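Local atomic coordinates of lipase (Rhizopus chinensis, PDB entry 6A0W), a protein that probably hydrolyses the ester bonds of triacylglycerols as a fungal class 3 lipase of the alpha/beta-hydrolase superfamily. Residues A[148-151]-A[152-156]. Sequence-based numbering, arbitrary orientation.
Sequences KDYF and PVVQD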
loop_
_atom_site.group_PDB
_atom_site.type_symbol
_atom_site.label_atom_id
_atom_site.label_comp_id
_atom_site.label_asym_id
_atom_site.label_seq_id
_atom_site.Cartn_x
_atom_site.Cartn_y
_atom_site.Cartn_z
ATOM N N LYS A 148 18.020 -1.960 -4.962
ATOM C CA LYS A 148 19.382 -1.437 -5.100
ATOM C C LYS A 148 19.356 0.060 -5.004
ATOM O O LYS A 148 20.332 0.673 -4.588
ATOM C CB LYS A 148 19.932 -1.792 -6.489
ATOM C CG LYS A 148 20.000 -3.291 -6.712
ATOM C CD LYS A 148 20.068 -3.645 -8.187
ATOM C CE LYS A 148 20.576 -5.066 -8.376
ATOM N NZ LYS A 148 20.510 -5.435 -9.814
ATOM N N ASP A 149 18.275 0.670 -5.483
ATOM C CA ASP A 149 18.190 2.124 -5.505
ATOM C C ASP A 149 17.883 2.669 -4.115
ATOM O O ASP A 149 18.322 3.760 -3.768
ATOM C CB ASP A 149 17.083 2.568 -6.485
ATOM C CG ASP A 149 17.287 2.026 -7.877
ATOM O OD1 ASP A 149 18.475 1.971 -8.254
ATOM O OD2 ASP A 149 16.290 1.679 -8.570
ATOM N N TYR A 150 16.946 2.057 -3.394
ATOM C CA TYR A 150 16.463 2.734 -2.172
ATOM C C TYR A 150 17.117 2.294 -0.847
ATOM O O TYR A 150 17.186 3.094 0.073
ATOM C CB TYR A 150 14.919 2.665 -2.056
ATOM C CG TYR A 150 14.439 1.507 -1.268
ATOM C CD1 TYR A 150 14.309 1.592 0.100
ATOM C CD2 TYR A 150 14.195 0.301 -1.865
ATOM C CE1 TYR A 150 13.964 0.491 0.845
ATOM C CE2 TYR A 150 13.824 -0.798 -1.115
ATOM C CZ TYR A 150 13.724 -0.703 0.240
ATOM O OH TYR A 150 13.403 -1.831 1.004
ATOM N N PHE A 151 17.441 1.009 -0.717
ATOM C CA PHE A 151 17.899 0.442 0.541
ATOM C C PHE A 151 19.106 1.171 1.132
ATOM O O PHE A 151 19.051 1.581 2.299
ATOM C CB PHE A 151 18.193 -1.048 0.367
ATOM C CG PHE A 151 18.259 -1.804 1.671
ATOM C CD1 PHE A 151 17.118 -2.324 2.237
ATOM C CD2 PHE A 151 19.456 -1.943 2.350
ATOM C CE1 PHE A 151 17.142 -2.903 3.476
ATOM C CE2 PHE A 151 19.497 -2.533 3.599
ATOM C CZ PHE A 151 18.338 -3.024 4.154
ATOM N N PRO A 152 20.152 1.454 0.315
ATOM C CA PRO A 152 21.340 2.142 0.893
ATOM C C PRO A 152 20.996 3.512 1.399
ATOM O O PRO A 152 21.574 3.980 2.366
ATOM C CB PRO A 152 22.319 2.281 -0.283
ATOM C CG PRO A 152 21.697 1.517 -1.426
ATOM C CD PRO A 152 20.453 0.830 -0.988
ATOM N N VAL A 153 20.081 4.175 0.698
ATOM C CA VAL A 153 19.669 5.519 1.061
ATOM C C VAL A 153 18.892 5.530 2.377
ATOM O O VAL A 153 19.126 6.405 3.203
ATOM C CB VAL A 153 18.798 6.142 -0.047
ATOM C CG1 VAL A 153 18.446 7.577 0.308
ATOM C CG2 VAL A 153 19.554 6.095 -1.375
ATOM N N VAL A 154 18.058 4.520 2.638
ATOM C CA VAL A 154 17.347 4.503 3.954
ATOM C C VAL A 154 18.358 4.289 5.119
ATOM O O VAL A 154 18.343 4.998 6.159
ATOM C CB VAL A 154 16.284 3.386 3.991
ATOM C CG1 VAL A 154 15.717 3.238 5.389
ATOM C CG2 VAL A 154 15.175 3.692 3.006
ATOM N N GLN A 155 19.315 3.385 4.873
ATOM C CA GLN A 155 20.444 3.155 5.810
ATOM C C GLN A 155 21.207 4.416 6.114
ATOM O O GLN A 155 21.452 4.761 7.277
ATOM C CB GLN A 155 21.400 2.094 5.285
ATOM C CG GLN A 155 20.794 0.712 5.197
ATOM C CD GLN A 155 21.818 -0.388 5.431
ATOM O OE1 GLN A 155 22.465 -0.867 4.488
ATOM N NE2 GLN A 155 21.889 -0.865 6.678
ATOM N N ASP A 156 21.424 5.204 5.071
ATOM C CA ASP A 156 22.206 6.427 5.203
ATOM C C ASP A 156 21.495 7.533 5.986
ATOM O O ASP A 156 22.089 8.268 6.782
ATOM C CB ASP A 156 22.605 6.896 3.785
ATOM C CG ASP A 156 23.819 7.774 3.809
ATOM O OD1 ASP A 156 24.935 7.253 4.095
ATOM O OD2 ASP A 156 23.632 8.993 3.656
#
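The carbonyl oxygen Y150 O accepts a hydrogen bond from V154 N at 3.1 Å, and one residue further on Q155 N reaches F151 O at 3.2 Å with an N-H...O angle of 175°. These two i to i+4 bonds carry the helix past P152, whose ring nitrogen has no hydrogen to give to the turn before. K148 O, which would otherwise receive that hydrogen, instead faces the proline ring, with P152 CG 3.5 Å away. The i to i+4 bond from V153 N to D149 O is missing as well, the two atoms being 4.8 Å apart, and the V153 CG2 methyl lies 3.6 Å from D149 O; the helix is kinked here.

Among the side chains, Y150 and V154 run alongside each other, pointing the same way. The V154 CG2 methyl lies at the edge of the phenol ring and in its plane, 3.7 Å from Y150 CD1. Beyond this edge contact the tyrosine is buried, its hydroxyl hydrogen-bonded to that of Y143 and its ring set edge-to-face with F107.

F151 and Q155 form a second i to i+4 pair. With F151 CG anti to its own nitrogen (chi1 -162°), the phenyl ring leans toward the C-terminal end of the helix, to the Q155 side chain, and the glutamine chain, bent at chi2, brings Q155 OE1 near the plane of the ring, 3.5 Å from F151 CE2. The ring and amide planes stand 56° apart. The other end of the amide, Q155 NE2, is held by E189, while R188 makes a cation-pi contact with F151.

The buried side of this locally kinked turn thus meets strands 90-97 and 102-108 as well as helix 173-188; an amphipathic helix packed against the central sheet in this way is typical of the alpha/beta-hydrolase fold.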